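Local atomic coordinates of SusD homolog (Bacteroides thetaiotaomicron, PDB entry 4MRU), a protein that probably binds mucin O-glycans at the cell surface as a SusD-like outer membrane lipoprotein, capturing sugars for uptake by this gut bacterium. Residues L199-L204 against S328-L333; R205-L210 against S221-A226; R334-L339 against W431-R436. One frame throughout, in Å; residues are numbered along the deposited sequence.

Interaction 1: L199-L204 against S328-L333. With EDO (1,2-ethanediol), chain E.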
loop_
_atom_site.group_PDB
_atom_site.type_symbol
_atom_site.label_atom_id
_atom_site.label_comp_id
_atom_site.label_asym_id
_atom_site.label_seq_id
_atom_site.Cartn_x
_atom_site.Cartn_y
_atom_site.Cartn_z
ATOM N N LEU A 199 14.720 4.333 -5.214
ATOM C CA LEU A 199 15.012 2.924 -5.566
ATOM C C LEU A 199 15.506 2.131 -4.368
ATOM O O LEU A 199 15.079 0.995 -4.131
ATOM C CB LEU A 199 16.042 2.888 -6.689
ATOM C CG LEU A 199 16.447 1.577 -7.325
ATOM C CD1 LEU A 199 16.912 1.861 -8.748
ATOM C CD2 LEU A 199 17.535 0.893 -6.530
ATOM N N HIS A 200 16.419 2.722 -3.611
ATOM C CA HIS A 200 16.921 2.062 -2.385
ATOM C C HIS A 200 15.839 1.866 -1.317
ATOM O O HIS A 200 15.839 0.874 -0.584
ATOM C CB HIS A 200 18.092 2.836 -1.828
ATOM C CG HIS A 200 19.232 2.949 -2.786
ATOM N ND1 HIS A 200 20.009 4.093 -2.895
ATOM C CD2 HIS A 200 19.669 2.105 -3.745
ATOM C CE1 HIS A 200 20.921 3.902 -3.831
ATOM N NE2 HIS A 200 20.710 2.721 -4.383
ATOM N N SER A 201 14.938 2.826 -1.212
ATOM C CA SER A 201 13.833 2.727 -0.297
ATOM C C SER A 201 12.880 1.564 -0.711
ATOM O O SER A 201 12.428 0.823 0.109
ATOM C CB SER A 201 13.088 4.066 -0.226
ATOM O OG SER A 201 13.989 5.126 0.096
ATOM N N LEU A 202 12.623 1.430 -2.001
ATOM C CA LEU A 202 11.807 0.326 -2.498
ATOM C C LEU A 202 12.489 -1.009 -2.249
ATOM O O LEU A 202 11.812 -1.970 -1.879
ATOM C CB LEU A 202 11.569 0.485 -3.980
ATOM C CG LEU A 202 10.637 -0.485 -4.701
ATOM C CD1 LEU A 202 9.273 -0.507 -4.045
ATOM C CD2 LEU A 202 10.533 -0.092 -6.171
ATOM N N GLN A 203 13.810 -1.088 -2.465
ATOM C CA GLN A 203 14.560 -2.307 -2.122
ATOM C C GLN A 203 14.391 -2.650 -0.635
ATOM O O GLN A 203 14.209 -3.809 -0.282
ATOM C CB GLN A 203 16.031 -2.168 -2.422
ATOM C CG GLN A 203 16.399 -2.098 -3.889
ATOM C CD GLN A 203 17.862 -1.669 -4.099
ATOM O OE1 GLN A 203 18.375 -0.765 -3.427
ATOM N NE2 GLN A 203 18.535 -2.333 -5.040
ATOM N N LEU A 204 14.435 -1.644 0.217
ATOM C CA LEU A 204 14.234 -1.834 1.647
ATOM C C LEU A 204 12.828 -2.379 1.968
ATOM O O LEU A 204 12.669 -3.307 2.751
ATOM C CB LEU A 204 14.472 -0.513 2.372
ATOM C CG LEU A 204 14.252 -0.499 3.887
ATOM C CD1 LEU A 204 15.136 -1.528 4.575
ATOM C CD2 LEU A 204 14.522 0.884 4.435
ATOM N N SER A 328 8.918 8.984 6.435
ATOM C CA SER A 328 8.316 8.301 7.592
ATOM C C SER A 328 8.265 6.792 7.383
ATOM O O SER A 328 8.662 6.018 8.246
ATOM C CB SER A 328 6.902 8.822 7.871
ATOM O OG SER A 328 6.336 8.174 8.978
ATOM N N GLU A 329 7.825 6.360 6.212
ATOM C CA GLU A 329 7.728 4.906 5.932
ATOM C C GLU A 329 9.103 4.251 6.018
ATOM O O GLU A 329 9.297 3.185 6.632
ATOM C CB GLU A 329 7.096 4.614 4.564
ATOM C CG GLU A 329 7.057 3.094 4.248
ATOM C CD GLU A 329 6.604 2.659 2.822
ATOM O OE1 GLU A 329 6.104 3.474 2.014
ATOM O OE2 GLU A 329 6.777 1.451 2.512
ATOM N N VAL A 330 10.100 4.915 5.444
ATOM C CA VAL A 330 11.480 4.399 5.468
ATOM C C VAL A 330 12.018 4.300 6.901
ATOM O O VAL A 330 12.615 3.307 7.267
ATOM C CB VAL A 330 12.398 5.289 4.592
ATOM C CG1 VAL A 330 13.875 5.000 4.843
ATOM C CG2 VAL A 330 12.074 5.036 3.149
ATOM N N ALA A 331 11.706 5.296 7.737
ATOM C CA ALA A 331 12.090 5.247 9.131
ATOM C C ALA A 331 11.440 4.057 9.854
ATOM O O ALA A 331 12.093 3.411 10.653
ATOM C CB ALA A 331 11.762 6.566 9.843
ATOM N N PHE A 332 10.160 3.779 9.593
ATOM C CA PHE A 332 9.481 2.641 10.229
ATOM C C PHE A 332 10.018 1.315 9.740
ATOM O O PHE A 332 10.124 0.350 10.499
ATOM C CB PHE A 332 7.957 2.728 10.033
ATOM C CG PHE A 332 7.331 3.840 10.815
ATOM C CD1 PHE A 332 7.506 3.925 12.189
ATOM C CD2 PHE A 332 6.546 4.782 10.194
ATOM C CE1 PHE A 332 6.910 4.950 12.908
ATOM C CE2 PHE A 332 5.945 5.818 10.900
ATOM C CZ PHE A 332 6.098 5.888 12.271
ATOM N N LEU A 333 10.437 1.259 8.484
ATOM C CA LEU A 333 11.093 0.061 7.964
ATOM C C LEU A 333 12.431 -0.152 8.676
ATOM O O LEU A 333 12.772 -1.265 9.062
ATOM C CB LEU A 333 11.294 0.155 6.448
ATOM C CG LEU A 333 10.003 -0.011 5.623
ATOM C CD1 LEU A 333 10.177 0.524 4.213
ATOM C CD2 LEU A 333 9.612 -1.471 5.588
HETATM C C1 EDO E . 22.115 -1.745 -4.757
HETATM O O1 EDO E . 21.142 -1.272 -5.687
HETATM C C2 EDO E . 22.056 -0.870 -3.528
HETATM O O2 EDO E . 20.897 -1.279 -2.813
#
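Leu-204 meets helix 327-339 with one branch: its CD2 methyl lies 3.9 Å from Leu-333 CB and 4.2 Å from Val-330 CG1. The Leu-204 and Leu-333 side chains run antiparallel, and CD2 of Leu-204 lies beside Leu-333 CB; against Val-330 the approach is oblique. CG anti to the backbone N (chi1 178°) brings CD2 of Leu-204 to helix 327-339, while CD1 turns to Ala-223 of helix 216-229.

One turn earlier, Ser-201 takes up the other methyl of the valine. Val-330 CG2 sits 3.6 Å from Ser-201 OG and 3.7 Å from Ser-201 CB, a van der Waals contact only. The hydroxyl does its polar work elsewhere, bonding to Leu-197 O in its own helix and to Ile-232 N, so its burial beside a methyl group carries no obvious polar cost. Val-330 thus splits its two branches between two residues three positions apart.

The short helical segments cross at 41° with axes 10.4 Å apart. The nearest CA atoms, of Ser-201 and Val-330, are separated by 6.4 Å, which is consistent with the small serine permitting the tighter end of the contact. On another side of helix 192-209, the Gln-203 amide, together with Asp-167 OD2, holds an ethanediol, probably from the crystallisation liquor, with NE2 donating to O1 and OE1 accepting from O2.

Residues 201 and 204 meet 330 and 333, one turn apart on each helix, in a buried contact between two helices of the TPR-like SusD fold.

Interaction 2: R205-L210 against S221-A226; sequences RMAMRL and SIAEKA. With EDO (1,2-ethanediol), chain F.
A helical hairpin, made by the consecutive helices 192-209 and 216-229, closes here through two alanines, Ala-207 and Ala-223. Their CB atoms touch at 3.8 Å, and the CA atoms of the same pair are 5.7 Å apart. With only a methyl group on each helix, the backbones can come this near: Ala-207 CB also reaches to 3.9 Å from Ala-223 N. Ile-222 adds a flanking contact, its CG2 branch lying 4.1 Å from Ala-207 CB. That branch is the one anti to the backbone N, while CG1 lies beside it (chi1 -71°), so the shorter arm of the isoleucine faces the alanine. Trp-342, from a loop, packs against Ala-223 and also against selenomethionine Met-208.

Such close-packed, roughly antiparallel neighbours joined by a short connection are the building element of TPR-like helical proteins, the class to which SusD homologs belong.

From another side of helix 192-209, Arg-205 extends toward a bound ethanediol, probably from the crystallisation liquor. The chain leaves the helix with CG anti to the backbone N and then bends at chi3 (-89°), which presents the guanidinium edge to the diol. Arg-205 NH1 donates to ethanediol O1 at 2.9 Å with an N-H...O angle of 152°, and Arg-205 NH2 donates to ethanediol O2 at 3.1 Å. The same group forms a salt bridge through NE to Glu-329 OE2 and a hydrogen bond through NH1 to Gln-119 OE1. Replacing this arginine with a leucine would probably leave the buried Glu-329 carboxylate without its charged mate and Gln-119 OE1 without this donor. The diol is further held by Trp-324 O and Asn-426 ND2.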
loop_
_atom_site.group_PDB
_atom_site.type_symbol
_atom_site.label_atom_id
_atom_site.label_comp_id
_atom_site.label_asym_id
_atom_site.label_seq_id
_atom_site.Cartn_x
_atom_site.Cartn_y
_atom_site.Cartn_z
ATOM N N ARG A 205 11.816 -1.777 1.355
ATOM C CA ARG A 205 10.441 -2.213 1.553
ATOM C C ARG A 205 10.264 -3.681 1.145
ATOM O O ARG A 205 9.717 -4.470 1.870
ATOM C CB ARG A 205 9.504 -1.353 0.720
ATOM C CG ARG A 205 8.056 -1.739 0.860
ATOM C CD ARG A 205 7.203 -1.170 -0.282
ATOM N NE ARG A 205 6.698 0.157 0.040
ATOM C CZ ARG A 205 5.987 0.901 -0.808
ATOM N NH1 ARG A 205 5.725 0.440 -2.029
ATOM N NH2 ARG A 205 5.550 2.097 -0.432
HETATM N N MSE A 206 10.753 -4.009 -0.044
HETATM C CA MSE A 206 10.614 -5.354 -0.581
HETATM C C MSE A 206 11.426 -6.364 0.197
HETATM O O MSE A 206 10.961 -7.478 0.426
HETATM C CB MSE A 206 11.075 -5.323 -2.022
HETATM C CG MSE A 206 10.080 -4.580 -2.907
HETATM SE SE MSE A 206 10.832 -4.413 -4.737
HETATM C CE MSE A 206 11.575 -6.229 -4.988
ATOM N N ALA A 207 12.608 -5.984 0.655
ATOM C CA ALA A 207 13.371 -6.859 1.555
ATOM C C ALA A 207 12.587 -7.175 2.822
ATOM O O ALA A 207 12.516 -8.331 3.247
ATOM C CB ALA A 207 14.726 -6.240 1.885
HETATM N N MSE A 208 11.998 -6.164 3.469
HETATM C CA MSE A 208 11.305 -6.399 4.743
HETATM C C MSE A 208 10.111 -7.320 4.536
HETATM O O MSE A 208 9.818 -8.163 5.377
HETATM C CB MSE A 208 10.859 -5.056 5.360
HETATM C CG MSE A 208 10.526 -5.193 6.839
HETATM SE SE MSE A 208 12.141 -5.621 7.919
HETATM C CE MSE A 208 13.250 -4.115 7.370
ATOM N N ARG A 209 9.511 -7.245 3.361
ATOM C CA ARG A 209 8.356 -8.047 2.984
ATOM C C ARG A 209 8.671 -9.520 3.075
ATOM O O ARG A 209 7.780 -10.292 3.403
ATOM C CB ARG A 209 7.865 -7.712 1.563
ATOM C CG ARG A 209 6.486 -8.286 1.271
ATOM C CD ARG A 209 5.323 -7.382 1.728
ATOM N NE ARG A 209 5.128 -6.325 0.742
ATOM C CZ ARG A 209 5.045 -5.022 0.951
ATOM N NH1 ARG A 209 5.074 -4.485 2.170
ATOM N NH2 ARG A 209 4.883 -4.244 -0.117
ATOM N N LEU A 210 9.934 -9.896 2.826
ATOM C CA LEU A 210 10.314 -11.298 2.763
ATOM C C LEU A 210 10.960 -11.845 4.046
ATOM O O LEU A 210 11.552 -12.953 4.040
ATOM C CB LEU A 210 11.283 -11.528 1.596
ATOM C CG LEU A 210 10.895 -10.927 0.239
ATOM C CD1 LEU A 210 11.879 -11.394 -0.822
ATOM C CD2 LEU A 210 9.473 -11.276 -0.131
ATOM N N SER A 221 20.441 -8.764 3.707
ATOM C CA SER A 221 21.613 -8.256 3.006
ATOM C C SER A 221 21.202 -7.163 2.048
ATOM O O SER A 221 21.799 -6.113 2.021
ATOM C CB SER A 221 22.299 -9.392 2.253
ATOM O OG SER A 221 23.362 -8.918 1.495
ATOM N N ILE A 222 20.118 -7.405 1.317
ATOM C CA ILE A 222 19.570 -6.383 0.401
ATOM C C ILE A 222 19.193 -5.122 1.174
ATOM O O ILE A 222 19.579 -4.006 0.775
ATOM C CB ILE A 222 18.374 -6.938 -0.384
ATOM C CG1 ILE A 222 18.865 -7.969 -1.410
ATOM C CG2 ILE A 222 17.571 -5.830 -1.077
ATOM C CD1 ILE A 222 17.769 -8.926 -1.869
ATOM N N ALA A 223 18.502 -5.287 2.300
ATOM C CA ALA A 223 18.089 -4.130 3.119
ATOM C C ALA A 223 19.269 -3.332 3.645
ATOM O O ALA A 223 19.278 -2.102 3.584
ATOM C CB ALA A 223 17.232 -4.592 4.281
ATOM N N GLU A 224 20.263 -4.042 4.174
ATOM C CA GLU A 224 21.443 -3.410 4.693
ATOM C C GLU A 224 22.203 -2.645 3.605
ATOM O O GLU A 224 22.615 -1.501 3.814
ATOM C CB GLU A 224 22.356 -4.449 5.380
ATOM C CG GLU A 224 21.725 -4.935 6.681
ATOM C CD GLU A 224 22.460 -6.082 7.356
ATOM O OE1 GLU A 224 23.279 -6.776 6.717
ATOM O OE2 GLU A 224 22.181 -6.347 8.538
ATOM N N LYS A 225 22.376 -3.250 2.443
ATOM C CA LYS A 225 23.076 -2.567 1.353
ATOM C C LYS A 225 22.295 -1.346 0.863
ATOM O O LYS A 225 22.897 -0.303 0.521
ATOM C CB LYS A 225 23.353 -3.488 0.172
ATOM C CG LYS A 225 24.446 -4.487 0.500
ATOM C CD LYS A 225 24.584 -5.545 -0.611
ATOM C CE LYS A 225 25.657 -6.569 -0.252
ATOM N NZ LYS A 225 26.150 -7.297 -1.451
ATOM N N ALA A 226 20.972 -1.470 0.843
ATOM C CA ALA A 226 20.100 -0.378 0.399
ATOM C C ALA A 226 20.213 0.846 1.310
ATOM O O ALA A 226 20.391 1.955 0.829
ATOM C CB ALA A 226 18.675 -0.849 0.346
HETATM C C1 EDO F . 4.581 2.437 -4.495
HETATM O O1 EDO F . 3.949 1.186 -4.205
HETATM C C2 EDO F . 3.603 3.437 -3.985
HETATM O O2 EDO F . 3.565 3.183 -2.592
#

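Interaction 3: R334-L339 against W431-R436; sequences RAEGAL and WSEHRR
Arg-436 sets the edge of its guanidinium end-on against the carboxylate of Glu-336, the two planes only 15° apart. Arg-436 NH1 donates to Glu-336 OE2 at 2.8 Å and Arg-436 NH2 to Glu-336 OE1 at 2.9 Å, both bonds nearly straight. Each oxygen uses its syn lone pair, and both lie in the guanidinium plane, so the pair forms a flat, two-bonded salt bridge.

A second carboxylate grips the same guanidinium side-on. Glu-433, one turn back in the arginine's own helix, accepts from Arg-436 NH2 at Glu-433 OE1 (2.6 Å) and from Arg-436 NE at Glu-433 OE2 (2.9 Å). Its oxygens are met on the syn side too, but with the donors tilted out of the carboxylate plane. NH2 therefore donates to both glutamates, and four bonds fix the rotation of the arginine head. The bend of Arg-436 at chi3 (67°) turns the head so that one edge faces Glu-433 and the end faces Glu-336, which arrives on a fully extended chain.

The two carboxylates come close, Glu-336 OE1 and Glu-433 OE1 being 4.4 Å apart; the arginine between them would be expected to offset that repulsion. Further cations share the load: Glu-433 also pairs with Lys-419 and Arg-209, and Glu-336 OE2 with Arg-340.

The CA atoms nearest each other, of Glu-336 and Glu-433, are still 11.8 Å apart, so long side chains rather than touching backbones span the gap. This is a buried salt-bridge network, with Arg-436 clamped between two glutamates, joining helices 327-339 and 427-437 of the SusD-like fold.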
loop_
_atom_site.group_PDB
_atom_site.type_symbol
_atom_site.label_atom_id
_atom_site.label_comp_id
_atom_site.label_asym_id
_atom_site.label_seq_id
_atom_site.Cartn_x
_atom_site.Cartn_y
_atom_site.Cartn_z
ATOM N N ARG A 334 13.207 0.901 8.813
ATOM C CA ARG A 334 14.465 0.810 9.538
ATOM C C ARG A 334 14.223 0.453 11.008
ATOM O O ARG A 334 15.005 -0.293 11.582
ATOM C CB ARG A 334 15.282 2.108 9.392
ATOM C CG ARG A 334 15.788 2.277 7.972
ATOM C CD ARG A 334 16.394 3.625 7.733
ATOM N NE ARG A 334 17.782 3.676 8.169
ATOM C CZ ARG A 334 18.527 4.760 8.064
ATOM N NH1 ARG A 334 18.006 5.875 7.569
ATOM N NH2 ARG A 334 19.802 4.727 8.431
ATOM N N ALA A 335 13.146 0.960 11.620
ATOM C CA ALA A 335 12.858 0.605 12.991
ATOM C C ALA A 335 12.638 -0.892 13.140
ATOM O O ALA A 335 13.144 -1.482 14.070
ATOM C CB ALA A 335 11.634 1.369 13.547
ATOM N N GLU A 336 11.796 -1.458 12.285
ATOM C CA GLU A 336 11.563 -2.926 12.273
ATOM C C GLU A 336 12.845 -3.706 12.025
ATOM O O GLU A 336 13.156 -4.694 12.731
ATOM C CB GLU A 336 10.522 -3.298 11.226
ATOM C CG GLU A 336 10.312 -4.799 11.171
ATOM C CD GLU A 336 9.230 -5.252 10.214
ATOM O OE1 GLU A 336 8.549 -4.383 9.630
ATOM O OE2 GLU A 336 9.070 -6.479 10.038
ATOM N N GLY A 337 13.608 -3.267 11.022
ATOM C CA GLY A 337 14.885 -3.908 10.723
ATOM C C GLY A 337 15.767 -3.952 11.966
ATOM O O GLY A 337 16.375 -4.989 12.300
ATOM N N ALA A 338 15.859 -2.813 12.650
ATOM C CA ALA A 338 16.703 -2.693 13.807
ATOM C C ALA A 338 16.213 -3.613 14.958
ATOM O O ALA A 338 17.010 -4.276 15.612
ATOM C CB ALA A 338 16.798 -1.232 14.261
ATOM N N LEU A 339 14.899 -3.667 15.143
ATOM C CA LEU A 339 14.306 -4.540 16.113
ATOM C C LEU A 339 14.644 -5.994 15.809
ATOM O O LEU A 339 14.823 -6.789 16.721
ATOM C CB LEU A 339 12.802 -4.329 16.146
ATOM C CG LEU A 339 12.099 -4.919 17.348
ATOM C CD1 LEU A 339 12.464 -4.222 18.666
ATOM C CD2 LEU A 339 10.606 -4.849 17.136
ATOM N N TRP A 431 -2.290 -2.972 3.477
ATOM C CA TRP A 431 -2.873 -4.316 3.441
ATOM C C TRP A 431 -1.767 -5.376 3.441
ATOM O O TRP A 431 -1.875 -6.377 4.171
ATOM C CB TRP A 431 -3.796 -4.452 2.241
ATOM C CG TRP A 431 -4.402 -5.812 2.064
ATOM C CD1 TRP A 431 -4.765 -6.675 3.035
ATOM C CD2 TRP A 431 -4.743 -6.437 0.820
ATOM N NE1 TRP A 431 -5.300 -7.824 2.493
ATOM C CE2 TRP A 431 -5.312 -7.705 1.137
ATOM C CE3 TRP A 431 -4.627 -6.059 -0.522
ATOM C CZ2 TRP A 431 -5.768 -8.592 0.162
ATOM C CZ3 TRP A 431 -5.068 -6.946 -1.502
ATOM C CH2 TRP A 431 -5.647 -8.197 -1.149
ATOM N N SER A 432 -0.729 -5.165 2.634
ATOM C CA SER A 432 0.351 -6.136 2.552
ATOM C C SER A 432 1.017 -6.230 3.884
ATOM O O SER A 432 1.323 -7.310 4.344
ATOM C CB SER A 432 1.335 -5.760 1.440
ATOM O OG SER A 432 0.688 -5.846 0.207
ATOM N N GLU A 433 1.251 -5.088 4.527
ATOM C CA GLU A 433 1.922 -5.129 5.814
ATOM C C GLU A 433 1.069 -5.763 6.922
ATOM O O GLU A 433 1.601 -6.355 7.869
ATOM C CB GLU A 433 2.370 -3.710 6.187
ATOM C CG GLU A 433 3.539 -3.266 5.299
ATOM C CD GLU A 433 4.751 -4.149 5.536
ATOM O OE1 GLU A 433 5.483 -3.813 6.484
ATOM O OE2 GLU A 433 4.911 -5.210 4.847
ATOM N N HIS A 434 -0.233 -5.588 6.820
ATOM C CA HIS A 434 -1.186 -6.203 7.730
ATOM C C HIS A 434 -1.204 -7.715 7.539
ATOM O O HIS A 434 -1.132 -8.472 8.495
ATOM C CB HIS A 434 -2.618 -5.607 7.584
ATOM C CG HIS A 434 -3.653 -6.370 8.356
ATOM N ND1 HIS A 434 -3.865 -6.189 9.705
ATOM C CD2 HIS A 434 -4.441 -7.408 7.993
ATOM C CE1 HIS A 434 -4.748 -7.069 10.137
ATOM N NE2 HIS A 434 -5.144 -7.797 9.114
ATOM N N ARG A 435 -1.231 -8.159 6.300
ATOM C CA ARG A 435 -1.073 -9.592 6.032
ATOM C C ARG A 435 0.260 -10.187 6.564
ATOM O O ARG A 435 0.297 -11.288 7.131
ATOM C CB ARG A 435 -1.217 -9.851 4.538
ATOM C CG ARG A 435 -2.645 -9.645 4.054
ATOM C CD ARG A 435 -2.757 -9.921 2.551
ATOM N NE ARG A 435 -2.176 -8.841 1.777
ATOM C CZ ARG A 435 -1.807 -8.923 0.495
ATOM N NH1 ARG A 435 -1.931 -10.054 -0.162
ATOM N NH2 ARG A 435 -1.267 -7.861 -0.103
ATOM N N ARG A 436 1.338 -9.477 6.348
ATOM C CA ARG A 436 2.665 -9.971 6.691
ATOM C C ARG A 436 2.834 -10.100 8.198
ATOM O O ARG A 436 3.321 -11.123 8.699
ATOM C CB ARG A 436 3.744 -9.033 6.161
ATOM C CG ARG A 436 5.170 -9.545 6.459
ATOM C CD ARG A 436 6.223 -8.737 5.718
ATOM N NE ARG A 436 6.286 -7.368 6.202
ATOM C CZ ARG A 436 7.011 -6.947 7.237
ATOM N NH1 ARG A 436 7.776 -7.780 7.911
ATOM N NH2 ARG A 436 6.947 -5.669 7.616
#

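All three contacts are buried, although Ile-222 in interaction 2 is partly exposed. Interactions 1 and 2 share helix 192-209, while interactions 1 and 3 share helix 327-339, so four helices are tied together through two common ones. Interactions 1 and 2 pack apolar groups, burying 203 and 117 Å² between their segments; interaction 3 buries 81 Å² and is ionic. Charge also joins the sites, since salt bridges connect interaction 2 to each of the other two. Interactions 1 and 3 meet through packing instead, with Leu-204 CD2 lying 4.0 Å from Arg-334 CG. None lies at the annotated magnesium site.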